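Endoglucanase (Komagataeibacter sucrofermentans, PDB 6VC5) probably hydrolyses internal beta-1,4-glucosidic linkages in cellulose, lichenin and cereal beta-D-glucans, as a glycoside hydrolase family 8 endoglucanase. Local coordinates at residues E30-G35 and S72-D77; Y38-S43 and A50-I55; L94-A99 and M117-D122; E192-P197 and L241-R246; P292-A297 and L305-Y310. All coordinates share one frame; numbering follows the deposited sequence. Where two conformers were deposited one is given.

Contact 1 of 5, residues E30-G35 and S72-D77; sequences ESHSEG and SWRYLD
Arg74 runs alongside His32 and ends at Glu30, the three side chains sharing one side of a short antiparallel pairing. Its CB is 3.9 Å from His32 CD2 and also covers the centre of one face of the Trp73 ring. CG, anti to the backbone N (chi1 177°), stays beside His32 CD2, and Arg74 CD comes within 3.4 Å of Glu30 OE1, at the edge of the His32 ring. A bend at chi3 then turns the guanidinium, which Trp73 CZ2 and Leu76 CD2 cover on opposite faces. At the tip, Arg74 NH1 makes a weak hydrogen bond and salt bridge to Glu30 OE1, 3.5 Å away. That oxygen also accepts a shorter, though bent, hydrogen bond from His32 NE2, 2.8 Å from Glu30 OE1 on its anti lone pair, while Glu30 OE2 bonds Asn27. A long arginine suits this place because its methylenes pack on rings before its charge meets the carboxylate. In the backbone, Ser31 and Tyr75 form the hydrogen-bonded pair, with Tyr75 N 2.8 Å from Ser31 O. Ser33 N bonds Trp73 O just as the helix begins. This is a two-stranded antiparallel sheet, its first strand running straight into helix 33-46 with His32 at the N-cap.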
# COMPACT_ATOMS: atom_id res chain seq x y z
N GLU A 30 -18.73 -2.92 3.95
CA GLU A 30 -17.97 -2.38 2.83
C GLU A 30 -16.88 -3.29 2.31
O GLU A 30 -16.36 -4.08 3.00
CB GLU A 30 -17.40 -0.97 3.09
CG GLU A 30 -16.57 -0.75 4.29
CD GLU A 30 -16.60 0.74 4.76
OE1 GLU A 30 -15.69 1.51 4.45
OE2 GLU A 30 -17.53 1.17 5.46
N SER A 31 -16.57 -3.10 1.05
CA SER A 31 -15.37 -3.67 0.44
C SER A 31 -14.66 -2.53 -0.27
O SER A 31 -15.29 -1.59 -0.74
CB SER A 31 -15.70 -4.77 -0.57
OG SER A 31 -16.07 -5.98 0.09
N HIS A 32 -13.33 -2.60 -0.31
CA HIS A 32 -12.49 -1.51 -0.81
C HIS A 32 -11.61 -2.02 -1.93
O HIS A 32 -11.32 -3.19 -2.00
CB HIS A 32 -11.56 -0.98 0.30
CG HIS A 32 -12.28 -0.33 1.43
ND1 HIS A 32 -12.13 -0.73 2.73
CD2 HIS A 32 -13.17 0.70 1.46
CE1 HIS A 32 -12.88 0.02 3.52
NE2 HIS A 32 -13.53 0.89 2.77
N SER A 33 -11.17 -1.13 -2.81
CA SER A 33 -10.22 -1.56 -3.84
C SER A 33 -8.92 -2.06 -3.21
O SER A 33 -8.32 -3.01 -3.71
CB SER A 33 -9.96 -0.45 -4.87
OG SER A 33 -9.33 0.69 -4.27
N GLU A 34 -8.49 -1.46 -2.10
CA GLU A 34 -7.28 -1.92 -1.43
C GLU A 34 -7.48 -3.34 -0.90
O GLU A 34 -6.59 -4.19 -1.01
CB GLU A 34 -6.93 -0.96 -0.30
CG GLU A 34 -5.70 -1.34 0.53
CD GLU A 34 -5.45 -0.36 1.68
OE1 GLU A 34 -6.25 0.59 1.86
OE2 GLU A 34 -4.44 -0.54 2.40
N GLY A 35 -8.66 -3.62 -0.35
CA GLY A 35 -8.94 -4.95 0.17
C GLY A 35 -9.03 -6.02 -0.91
O GLY A 35 -8.54 -7.13 -0.73
N SER A 72 -13.08 2.48 -8.52
CA SER A 72 -13.74 3.19 -7.44
C SER A 72 -13.30 2.59 -6.11
O SER A 72 -13.12 1.38 -5.99
CB SER A 72 -15.25 3.05 -7.60
OG SER A 72 -15.69 3.66 -8.80
N TRP A 73 -13.10 3.45 -5.11
CA TRP A 73 -12.39 2.99 -3.92
C TRP A 73 -13.24 2.09 -3.02
O TRP A 73 -12.68 1.28 -2.27
CB TRP A 73 -11.81 4.16 -3.13
CG TRP A 73 -12.81 4.94 -2.35
CD1 TRP A 73 -13.70 5.86 -2.83
CD2 TRP A 73 -13.01 4.89 -0.93
NE1 TRP A 73 -14.45 6.38 -1.79
CE2 TRP A 73 -14.05 5.80 -0.62
CE3 TRP A 73 -12.42 4.15 0.10
CZ2 TRP A 73 -14.50 5.99 0.68
CZ3 TRP A 73 -12.88 4.34 1.40
CH2 TRP A 73 -13.91 5.25 1.68
N ARG A 74 -14.57 2.20 -3.08
CA ARG A 74 -15.41 1.53 -2.10
C ARG A 74 -16.74 1.07 -2.69
O ARG A 74 -17.35 1.76 -3.51
CB ARG A 74 -15.69 2.46 -0.90
CG ARG A 74 -16.62 1.86 0.13
CD ARG A 74 -16.64 2.67 1.40
NE ARG A 74 -17.36 3.92 1.23
CZ ARG A 74 -17.57 4.78 2.22
NH1 ARG A 74 -17.11 4.51 3.43
NH2 ARG A 74 -18.24 5.90 1.99
N TYR A 75 -17.17 -0.10 -2.22
CA TYR A 75 -18.54 -0.60 -2.38
C TYR A 75 -19.18 -0.55 -1.00
O TYR A 75 -18.68 -1.18 -0.06
CB TYR A 75 -18.49 -2.04 -2.89
CG TYR A 75 -19.82 -2.74 -3.06
CD1 TYR A 75 -20.36 -2.94 -4.33
CD2 TYR A 75 -20.53 -3.21 -1.96
CE1 TYR A 75 -21.57 -3.59 -4.50
CE2 TYR A 75 -21.74 -3.87 -2.12
CZ TYR A 75 -22.25 -4.05 -3.39
OH TYR A 75 -23.46 -4.69 -3.54
N LEU A 76 -20.29 0.18 -0.88
CA LEU A 76 -20.96 0.42 0.40
C LEU A 76 -22.30 -0.31 0.40
O LEU A 76 -23.24 0.11 -0.29
CB LEU A 76 -21.14 1.93 0.61
CG LEU A 76 -21.54 2.51 1.97
CD1 LEU A 76 -20.57 2.08 3.04
CD2 LEU A 76 -21.59 4.03 1.89
N ASP A 77 -22.39 -1.39 1.17
CA ASP A 77 -23.62 -2.18 1.21
C ASP A 77 -24.80 -1.31 1.62
O ASP A 77 -24.72 -0.53 2.57
CB ASP A 77 -23.50 -3.33 2.20
CG ASP A 77 -22.48 -4.36 1.78
OD1 ASP A 77 -22.89 -5.50 1.47
OD2 ASP A 77 -21.27 -4.03 1.78
O HOH W 1 -9.44 1.35 -1.46

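Contact 2 of 5, residues Y38-S43 and A50-I55; sequences YGMLFS and AAFEVI
Helices 33-46 and 49-62 pass antiparallel here, their local axes 8.7 Å apart at 157°, and come closest where the CA atoms of Met40 and Phe52 approach to 5.3 Å. Phe52 fills the join. Its CG is anti to the backbone N (chi1 -179°), which carries the ring across to the other helix edge-first: CD1 lies 3.3 Å from Met40 O, the oxygen in the plane of the ring. The weakly positive C-H rim of an aromatic ring suits a carbonyl oxygen. Met40 crosses the ring obliquely, its CB 3.8 Å from CE1 and its CE equally near CZ. Nearer the backbone, Met40 CG lies 3.5 Å from Ile55 CG2, the two side chains sliding past each other in opposite directions. Ser43 is small enough to let the helices close in, and its OG sits 3.4 Å from Phe52 CB. Gly39 serves the same end, since a CB there would press on Ile55 CD1. With an alanine here in place of Phe52, the terminal methyl of Met40 would probably lose the ring it rests on and be freer to turn, and a gap would open between the helices. Tyr112 and Ala103 also meet the Phe52 ring. Two consecutive antiparallel helices joined by a tight turn make an alpha-hairpin, the building unit of the (alpha/alpha)6 barrel of glycoside hydrolase family 8.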
# COMPACT_ATOMS: atom_id res chain seq x y z
N TYR A 38 -5.48 -6.70 -1.85
CA TYR A 38 -4.81 -7.60 -0.93
C TYR A 38 -5.23 -9.05 -1.17
O TYR A 38 -4.40 -9.96 -1.16
CB TYR A 38 -5.07 -7.21 0.53
CG TYR A 38 -4.39 -5.94 0.99
CD1 TYR A 38 -3.12 -5.60 0.54
CD2 TYR A 38 -5.03 -5.09 1.88
CE1 TYR A 38 -2.51 -4.43 0.96
CE2 TYR A 38 -4.43 -3.93 2.31
CZ TYR A 38 -3.17 -3.60 1.84
OH TYR A 38 -2.59 -2.42 2.28
N GLY A 39 -6.54 -9.28 -1.33
CA GLY A 39 -7.01 -10.63 -1.58
C GLY A 39 -6.39 -11.22 -2.83
O GLY A 39 -5.96 -12.37 -2.84
N MET A 40 -6.32 -10.41 -3.90
CA MET A 40 -5.71 -10.86 -5.14
C MET A 40 -4.21 -11.10 -4.97
O MET A 40 -3.67 -12.11 -5.44
CB MET A 40 -5.99 -9.82 -6.22
CG MET A 40 -7.45 -9.78 -6.66
SD MET A 40 -7.78 -8.33 -7.72
CE MET A 40 -6.79 -8.75 -9.21
N LEU A 41 -3.52 -10.18 -4.29
CA LEU A 41 -2.08 -10.33 -4.12
C LEU A 41 -1.74 -11.55 -3.27
O LEU A 41 -0.81 -12.31 -3.59
CB LEU A 41 -1.50 -9.06 -3.49
CG LEU A 41 0.03 -8.95 -3.47
CD1 LEU A 41 0.53 -8.61 -4.87
CD2 LEU A 41 0.49 -7.90 -2.47
N PHE A 42 -2.46 -11.74 -2.16
CA PHE A 42 -2.17 -12.86 -1.26
C PHE A 42 -2.50 -14.20 -1.92
O PHE A 42 -1.75 -15.17 -1.76
CB PHE A 42 -2.94 -12.73 0.05
CG PHE A 42 -2.69 -11.44 0.82
CD1 PHE A 42 -1.60 -10.63 0.57
CD2 PHE A 42 -3.59 -11.06 1.81
CE1 PHE A 42 -1.40 -9.45 1.29
CE2 PHE A 42 -3.40 -9.89 2.53
CZ PHE A 42 -2.30 -9.08 2.26
N SER A 43 -3.63 -14.28 -2.63
CA SER A 43 -4.00 -15.52 -3.31
C SER A 43 -3.05 -15.84 -4.46
O SER A 43 -2.73 -17.01 -4.68
CB SER A 43 -5.47 -15.48 -3.76
OG SER A 43 -5.70 -14.47 -4.72
N ALA A 50 -8.37 -20.54 -7.59
CA ALA A 50 -9.83 -20.48 -7.48
C ALA A 50 -10.27 -19.23 -6.73
O ALA A 50 -11.26 -18.59 -7.10
CB ALA A 50 -10.35 -21.74 -6.79
N ALA A 51 -9.53 -18.87 -5.68
CA ALA A 51 -9.85 -17.64 -4.96
C ALA A 51 -9.52 -16.41 -5.79
O ALA A 51 -10.33 -15.49 -5.90
CB ALA A 51 -9.13 -17.60 -3.61
N PHE A 52 -8.31 -16.38 -6.38
CA PHE A 52 -7.89 -15.23 -7.17
C PHE A 52 -8.93 -14.89 -8.22
O PHE A 52 -9.33 -13.72 -8.37
CB PHE A 52 -6.54 -15.49 -7.85
CG PHE A 52 -6.05 -14.32 -8.66
CD1 PHE A 52 -5.20 -13.38 -8.09
CD2 PHE A 52 -6.50 -14.10 -9.96
CE1 PHE A 52 -4.76 -12.28 -8.80
CE2 PHE A 52 -6.09 -12.98 -10.67
CZ PHE A 52 -5.22 -12.07 -10.10
N GLU A 53 -9.38 -15.91 -8.96
CA GLU A 53 -10.28 -15.71 -10.09
C GLU A 53 -11.55 -14.98 -9.68
O GLU A 53 -11.96 -14.02 -10.35
CB GLU A 53 -10.62 -17.08 -10.72
CG GLU A 53 -10.97 -17.04 -12.21
CD GLU A 53 -10.45 -18.26 -12.97
OE1 GLU A 53 -10.56 -18.30 -14.22
OE2 GLU A 53 -9.91 -19.19 -12.32
N VAL A 54 -12.17 -15.40 -8.58
CA VAL A 54 -13.43 -14.77 -8.15
C VAL A 54 -13.19 -13.40 -7.52
O VAL A 54 -14.03 -12.50 -7.65
CB VAL A 54 -14.29 -15.69 -7.26
CG1 VAL A 54 -14.71 -16.96 -8.04
CG2 VAL A 54 -13.58 -16.05 -5.97
N ILE A 55 -12.07 -13.20 -6.81
CA ILE A 55 -11.80 -11.88 -6.23
C ILE A 55 -11.60 -10.84 -7.34
O ILE A 55 -12.14 -9.73 -7.28
CB ILE A 55 -10.59 -11.94 -5.28
CG1 ILE A 55 -10.85 -12.92 -4.14
CG2 ILE A 55 -10.29 -10.53 -4.74
CD1 ILE A 55 -9.57 -13.34 -3.42

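Contact 3 of 5, residues L94-A99 and M117-D122; sequences LLIALA and MNIYGD
Ala97 and Ile119 bring helices 90-106 and 110-126 closest, their CA atoms 6.1 Å apart where the local axes, antiparallel at 147°, approach to 9.0 Å. The small methyl of Ala97 permits this, for it lies over one face of the Tyr120 ring in a CH-pi contact, 3.7 Å from the centroid and 18° off the normal. The ring reaches there because Tyr120 CG is anti to its carbonyl carbon (chi1 -77°). These successive helices form another alpha-hairpin of the (alpha/alpha)6 barrel. Leu94 arrives at right angles to the tyrosine and puts CD2 at the ring edge, 3.9 Å from CE1. Beyond the ring, the Tyr120 hydroxyl passes Leu98, whose backbone N is already bonded to Leu94 O, and hydrogen-bonds with Ser161 OG of helix 159-169. Branched Ile119 meets two neighbours at once: CG2 lies 3.8 Å from Ala97 CB, while CD1 crosses over to Ile96 CG2, 3.9 Å away, with Phe71 packing against both isoleucines.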
# COMPACT_ATOMS: atom_id res chain seq x y z
N LEU A 94 -2.68 0.14 -7.68
CA LEU A 94 -1.36 -0.45 -7.87
C LEU A 94 -1.26 -1.85 -7.29
O LEU A 94 -0.52 -2.69 -7.82
CB LEU A 94 -0.30 0.46 -7.22
CG LEU A 94 -0.01 1.74 -7.99
CD1 LEU A 94 0.92 2.62 -7.16
CD2 LEU A 94 0.58 1.48 -9.37
N LEU A 95 -1.98 -2.13 -6.20
CA LEU A 95 -1.98 -3.48 -5.62
C LEU A 95 -2.69 -4.47 -6.54
O LEU A 95 -2.20 -5.60 -6.75
CB LEU A 95 -2.66 -3.46 -4.25
CG LEU A 95 -1.83 -2.82 -3.13
CD1 LEU A 95 -2.79 -2.44 -2.01
CD2 LEU A 95 -0.74 -3.77 -2.64
N ILE A 96 -3.84 -4.07 -7.09
CA ILE A 96 -4.57 -4.92 -8.04
C ILE A 96 -3.70 -5.19 -9.27
O ILE A 96 -3.60 -6.33 -9.74
CB ILE A 96 -5.91 -4.25 -8.40
CG1 ILE A 96 -6.85 -4.27 -7.19
CG2 ILE A 96 -6.54 -4.95 -9.59
CD1 ILE A 96 -8.10 -3.39 -7.35
N ALA A 97 -3.05 -4.16 -9.81
CA ALA A 97 -2.20 -4.34 -10.98
C ALA A 97 -1.03 -5.29 -10.69
O ALA A 97 -0.73 -6.17 -11.51
CB ALA A 97 -1.68 -2.99 -11.47
N LEU A 98 -0.37 -5.13 -9.54
CA LEU A 98 0.73 -6.04 -9.20
C LEU A 98 0.24 -7.48 -9.09
O LEU A 98 0.88 -8.40 -9.60
CB LEU A 98 1.39 -5.60 -7.89
CG LEU A 98 2.51 -6.52 -7.38
CD1 LEU A 98 3.65 -6.60 -8.37
CD2 LEU A 98 3.00 -5.96 -6.06
N ALA A 99 -0.93 -7.67 -8.46
CA ALA A 99 -1.48 -9.02 -8.31
C ALA A 99 -1.79 -9.65 -9.67
O ALA A 99 -1.55 -10.85 -9.89
CB ALA A 99 -2.74 -8.96 -7.45
N MET A 117 -1.43 -4.17 -17.40
CA MET A 117 -0.89 -3.09 -18.23
C MET A 117 -1.91 -1.99 -18.46
O MET A 117 -1.55 -0.80 -18.49
CB MET A 117 -0.36 -3.66 -19.54
CG MET A 117 0.87 -4.53 -19.32
SD MET A 117 1.76 -5.05 -20.80
CE MET A 117 0.50 -6.02 -21.57
N ASN A 118 -3.19 -2.34 -18.60
CA ASN A 118 -4.23 -1.32 -18.73
C ASN A 118 -4.31 -0.44 -17.48
O ASN A 118 -4.41 0.78 -17.58
CB ASN A 118 -5.58 -1.96 -19.01
CG ASN A 118 -5.67 -2.52 -20.41
OD1 ASN A 118 -4.88 -2.17 -21.28
ND2 ASN A 118 -6.63 -3.41 -20.63
N ILE A 119 -4.26 -1.06 -16.29
CA ILE A 119 -4.27 -0.28 -15.05
C ILE A 119 -3.04 0.61 -14.96
O ILE A 119 -3.13 1.80 -14.63
CB ILE A 119 -4.38 -1.20 -13.83
CG1 ILE A 119 -5.67 -2.02 -13.88
CG2 ILE A 119 -4.31 -0.39 -12.53
CD1 ILE A 119 -5.66 -3.26 -12.99
N TYR A 120 -1.86 0.02 -15.19
CA TYR A 120 -0.62 0.80 -15.06
C TYR A 120 -0.63 1.98 -16.01
O TYR A 120 -0.21 3.09 -15.65
CB TYR A 120 0.60 -0.08 -15.33
CG TYR A 120 0.99 -1.01 -14.19
CD1 TYR A 120 1.12 -0.55 -12.89
CD2 TYR A 120 1.28 -2.35 -14.45
CE1 TYR A 120 1.51 -1.41 -11.85
CE2 TYR A 120 1.67 -3.21 -13.43
CZ TYR A 120 1.79 -2.74 -12.14
OH TYR A 120 2.17 -3.59 -11.14
N GLY A 121 -1.10 1.75 -17.24
CA GLY A 121 -1.17 2.83 -18.21
C GLY A 121 -2.01 4.00 -17.72
O GLY A 121 -1.64 5.16 -17.91
N ASP A 122 -3.14 3.70 -17.09
CA ASP A 122 -4.00 4.77 -16.59
C ASP A 122 -3.48 5.42 -15.30
O ASP A 122 -3.70 6.61 -15.09
CB ASP A 122 -5.44 4.28 -16.46
CG ASP A 122 -6.21 4.39 -17.77
OD1 ASP A 122 -5.78 5.20 -18.63
OD2 ASP A 122 -7.22 3.69 -17.94

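Contact 4 of 5, residues E192-P197 and L241-R246; sequences EWKLPP and LADFSR
Phe244 receives the apolar part of the loop: Leu195 CD2 lies 3.8 Å from its CE1, and Pro196, meeting Phe244 head-on, puts CD 3.9 Å from its CZ. Leucine and the rigid proline ring suit this buried side, where Phe219 packs on both. Trp193 stays nearer the surface, its CZ3 4.1 Å from Arg246 O, and its indole also meets the rings of Phe247 and His250. Polar joining of the backbones is left to one water, which donates to Trp193 O at 2.8 Å and to Asp243 O at 2.7 Å, linking two carbonyl oxygens that, both being acceptors, could not bond each other. Charges gather round Asp243. Its OD1 is met on the anti side by Arg246 NH1 at 2.9 Å, with an N-H...O angle of 150°, and its OD2 forms a salt bridge with Arg189. Lys194, on a left-handed backbone conformation within a G1 beta bulge, lays its bent chain past the carboxylate; CE is 4.0 Å from OD2, while NZ stays 4.9 Å from the same oxygen. Arg189, which also bonds Lys194 O, thus joins loop to helix beside the apolar contacts, and the two arginines probably keep Asp243 ionised.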
# COMPACT_ATOMS: atom_id res chain seq x y z
N GLU A 192 11.42 14.67 15.73
CA GLU A 192 12.64 14.19 16.37
C GLU A 192 13.09 12.82 15.84
O GLU A 192 14.27 12.49 15.97
CB GLU A 192 12.46 14.12 17.88
CG GLU A 192 11.37 13.16 18.34
CD GLU A 192 10.77 13.56 19.68
OE1 GLU A 192 9.89 14.45 19.70
OE2 GLU A 192 11.18 12.99 20.70
N TRP A 193 12.19 12.02 15.27
CA TRP A 193 12.54 10.72 14.73
C TRP A 193 12.74 10.73 13.22
O TRP A 193 13.11 9.69 12.65
CB TRP A 193 11.45 9.70 15.08
CG TRP A 193 11.20 9.61 16.54
CD1 TRP A 193 10.08 10.02 17.21
CD2 TRP A 193 12.09 9.07 17.52
NE1 TRP A 193 10.23 9.76 18.56
CE2 TRP A 193 11.45 9.17 18.77
CE3 TRP A 193 13.37 8.50 17.45
CZ2 TRP A 193 12.06 8.74 19.96
CZ3 TRP A 193 13.97 8.06 18.64
CH2 TRP A 193 13.31 8.18 19.87
N LYS A 194 12.50 11.87 12.57
CA LYS A 194 12.71 12.02 11.13
C LYS A 194 11.91 10.98 10.35
O LYS A 194 12.44 10.21 9.55
CB LYS A 194 14.20 11.98 10.77
CG LYS A 194 15.03 13.00 11.52
CD LYS A 194 16.47 12.53 11.71
CE LYS A 194 17.36 13.07 10.60
NZ LYS A 194 18.63 13.62 11.14
N LEU A 195 10.59 10.96 10.62
CA LEU A 195 9.68 9.98 10.05
C LEU A 195 8.83 10.60 8.95
O LEU A 195 8.51 11.80 8.99
CB LEU A 195 8.73 9.46 11.15
CG LEU A 195 9.40 8.60 12.23
CD1 LEU A 195 8.52 8.50 13.46
CD2 LEU A 195 9.73 7.19 11.70
N PRO A 196 8.41 9.80 7.97
CA PRO A 196 7.47 10.30 6.97
C PRO A 196 6.09 10.44 7.56
O PRO A 196 5.69 9.65 8.46
CB PRO A 196 7.51 9.22 5.88
CG PRO A 196 7.79 7.94 6.67
CD PRO A 196 8.72 8.37 7.80
N PRO A 197 5.29 11.40 7.12
CA PRO A 197 3.91 11.52 7.60
C PRO A 197 2.99 10.59 6.82
O PRO A 197 3.29 10.15 5.70
CB PRO A 197 3.57 12.98 7.30
CG PRO A 197 4.33 13.25 6.03
CD PRO A 197 5.61 12.43 6.11
N LEU A 241 17.47 3.43 6.95
CA LEU A 241 17.41 2.24 7.78
C LEU A 241 17.88 2.54 9.20
O LEU A 241 17.29 2.06 10.17
CB LEU A 241 18.23 1.10 7.16
CG LEU A 241 18.41 -0.14 8.03
CD1 LEU A 241 17.08 -0.77 8.38
CD2 LEU A 241 19.31 -1.17 7.36
N ALA A 242 18.93 3.36 9.34
CA ALA A 242 19.43 3.70 10.66
C ALA A 242 18.40 4.52 11.44
O ALA A 242 18.22 4.31 12.64
CB ALA A 242 20.75 4.45 10.55
N ASP A 243 17.73 5.45 10.76
CA ASP A 243 16.70 6.26 11.41
C ASP A 243 15.51 5.42 11.85
O ASP A 243 15.02 5.57 12.98
CB ASP A 243 16.26 7.40 10.49
CG ASP A 243 17.31 8.49 10.34
OD1 ASP A 243 18.23 8.55 11.20
OD2 ASP A 243 17.23 9.29 9.38
N PHE A 244 15.01 4.53 10.99
CA PHE A 244 13.92 3.67 11.42
C PHE A 244 14.36 2.75 12.56
O PHE A 244 13.60 2.52 13.50
CB PHE A 244 13.37 2.85 10.24
CG PHE A 244 12.46 3.62 9.32
CD1 PHE A 244 11.20 4.04 9.73
CD2 PHE A 244 12.86 3.91 8.02
CE1 PHE A 244 10.37 4.75 8.87
CE2 PHE A 244 12.03 4.61 7.15
CZ PHE A 244 10.78 5.03 7.57
N SER A 245 15.58 2.22 12.49
CA SER A 245 16.07 1.33 13.53
C SER A 245 16.12 2.03 14.88
O SER A 245 15.74 1.45 15.91
CB SER A 245 17.45 0.79 13.16
OG SER A 245 17.40 -0.01 11.99
N ARG A 246 16.58 3.29 14.90
CA ARG A 246 16.64 4.04 16.16
C ARG A 246 15.25 4.22 16.74
O ARG A 246 15.07 4.15 17.97
CB ARG A 246 17.28 5.40 15.91
CG ARG A 246 18.61 5.57 16.61
CD ARG A 246 19.17 6.96 16.40
NE ARG A 246 19.25 7.32 14.99
CZ ARG A 246 20.13 6.81 14.13
NH1 ARG A 246 20.14 7.20 12.87
NH2 ARG A 246 21.01 5.90 14.55
O HOH W 2 14.75 8.03 14.16

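Contact 5 of 5, residues P292-A297 and L305-Y310; sequences PTLDHA and LTMLAY
Tyr310 meets the loop with the rim of its ring: Thr306 CG2 lies in the ring plane at one edge, and Pro292 O sits near that plane beside CE2 and the hydroxyl. Outside the contact, Gln7 of helix 4-15 touches the tyrosine. Tyr310 OH donates to Pro292 O at 2.8 Å, coming from above the carbonyl plane, 42° out of it, with a C=O...O angle of 131°. The rigid proline probably limits the freedom of the chain around the acceptor. A phenylalanine in place of Tyr310 would probably leave Pro292 O without this donor and the loop less firmly tied to the helix. Thr293 CG2 packs 3.5 Å from the Tyr310 hydroxyl, OH, while Thr293 OG1 donates to Asp295 OD1 at 2.7 Å, bracing the 3-10 turn 294-296. That turn leads into helix 300-313, the last helix of the chain in this (alpha/alpha)6 barrel fold, so the loop folds back on its own successor. Leu294 straddles the helix surface: CD1 lies 3.6 Å from Thr306 CG2, and CD2 equally close to Met307 CG, Leu294 and Met307 crossing at about a right angle. Thr306 presents its methyl because CG2 is anti to the backbone N, while OG1 bonds back to Ser302 O.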
# COMPACT_ATOMS: atom_id res chain seq x y z
N PRO A 292 4.88 -12.47 13.30
CA PRO A 292 3.64 -12.80 13.98
C PRO A 292 2.80 -13.67 13.05
O PRO A 292 3.04 -13.66 11.87
CB PRO A 292 2.94 -11.44 14.16
CG PRO A 292 3.99 -10.42 13.99
CD PRO A 292 5.14 -11.02 13.25
N THR A 293 1.90 -14.46 13.61
CA THR A 293 1.03 -15.29 12.80
C THR A 293 -0.42 -14.82 12.83
O THR A 293 -0.87 -14.23 13.76
CB THR A 293 1.09 -16.75 13.21
OG1 THR A 293 0.91 -16.85 14.61
CG2 THR A 293 2.45 -17.35 12.82
N LEU A 294 -1.14 -15.09 11.76
CA LEU A 294 -2.46 -14.49 11.59
C LEU A 294 -3.51 -15.07 12.53
O LEU A 294 -4.55 -14.42 12.72
CB LEU A 294 -2.93 -14.63 10.15
CG LEU A 294 -2.69 -13.37 9.33
CD1 LEU A 294 -1.20 -13.10 9.15
CD2 LEU A 294 -3.39 -13.51 7.99
N ASP A 295 -3.27 -16.24 13.11
CA ASP A 295 -4.22 -16.74 14.10
C ASP A 295 -4.27 -15.88 15.36
O ASP A 295 -5.20 -16.04 16.16
CB ASP A 295 -3.93 -18.20 14.45
CG ASP A 295 -2.53 -18.40 14.99
OD1 ASP A 295 -1.57 -17.97 14.32
OD2 ASP A 295 -2.39 -18.98 16.09
N HIS A 296 -3.30 -14.98 15.55
CA HIS A 296 -3.30 -14.06 16.68
C HIS A 296 -3.65 -12.62 16.28
O HIS A 296 -3.59 -11.72 17.13
CB HIS A 296 -1.94 -14.06 17.39
CG HIS A 296 -1.52 -15.41 17.89
ND1 HIS A 296 -0.22 -15.86 17.81
CD2 HIS A 296 -2.23 -16.41 18.46
CE1 HIS A 296 -0.15 -17.08 18.32
NE2 HIS A 296 -1.36 -17.43 18.72
N ALA A 297 -3.98 -12.38 15.02
CA ALA A 297 -4.22 -11.02 14.56
C ALA A 297 -5.43 -10.44 15.29
O ALA A 297 -6.49 -11.07 15.33
CB ALA A 297 -4.46 -11.00 13.05
N LEU A 305 -1.51 -6.28 7.08
CA LEU A 305 -0.14 -5.77 7.14
C LEU A 305 0.86 -6.89 7.42
O LEU A 305 1.96 -6.91 6.84
CB LEU A 305 -0.06 -4.66 8.20
CG LEU A 305 1.28 -3.93 8.35
CD1 LEU A 305 1.72 -3.25 7.06
CD2 LEU A 305 1.15 -2.90 9.46
N THR A 306 0.50 -7.82 8.31
CA THR A 306 1.36 -8.97 8.58
C THR A 306 1.55 -9.82 7.33
O THR A 306 2.67 -10.22 7.01
CB THR A 306 0.74 -9.77 9.72
OG1 THR A 306 0.65 -8.94 10.89
CG2 THR A 306 1.60 -11.01 10.06
N MET A 307 0.47 -10.07 6.57
CA MET A 307 0.60 -10.81 5.33
C MET A 307 1.54 -10.11 4.35
O MET A 307 2.36 -10.77 3.70
CB MET A 307 -0.76 -11.01 4.66
CG MET A 307 -1.62 -12.10 5.23
SD MET A 307 -1.10 -13.82 4.93
CE MET A 307 0.16 -13.75 3.65
N LEU A 308 1.43 -8.79 4.22
CA LEU A 308 2.35 -8.04 3.36
C LEU A 308 3.80 -8.27 3.78
O LEU A 308 4.69 -8.40 2.93
CB LEU A 308 2.01 -6.55 3.46
CG LEU A 308 0.94 -5.83 2.65
CD1 LEU A 308 1.16 -5.84 1.13
CD2 LEU A 308 -0.46 -6.35 3.02
N ALA A 309 4.05 -8.34 5.09
CA ALA A 309 5.40 -8.61 5.57
C ALA A 309 5.89 -10.01 5.19
O ALA A 309 7.07 -10.19 4.87
CB ALA A 309 5.47 -8.41 7.08
N TYR A 310 5.01 -11.02 5.26
CA TYR A 310 5.37 -12.37 4.80
C TYR A 310 5.76 -12.36 3.33
O TYR A 310 6.73 -13.02 2.93
CB TYR A 310 4.20 -13.34 5.00
CG TYR A 310 4.13 -13.96 6.37
CD1 TYR A 310 4.83 -15.13 6.66
CD2 TYR A 310 3.37 -13.39 7.37
CE1 TYR A 310 4.78 -15.70 7.91
CE2 TYR A 310 3.30 -13.96 8.63
CZ TYR A 310 4.01 -15.12 8.90
OH TYR A 310 3.94 -15.66 10.16

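How the contacts relate
Along the chain, contact 2 falls within the span bracketed by contact 1, and contacts 3, 4 and 5 follow in series. Helix 33-46 is the common element: it supplies segments to contacts 1 and 2, and largely through it contact 2, centred about 15 Å from contact 3 and 17 Å from contact 5, touches both. Tyr38 illustrates this, packing on Leu95 of helix 90-106 and Leu308 of helix 300-313, so that early helix 33-46 lies against the last helix, consistent with closure of the barrel. Contact 1 also touches contact 3, through Ser33 and Glu34. Contact 4 stands across the chain's centre from contacts 1, 2 and 3, its centre 23 to 34 Å from those of the other four.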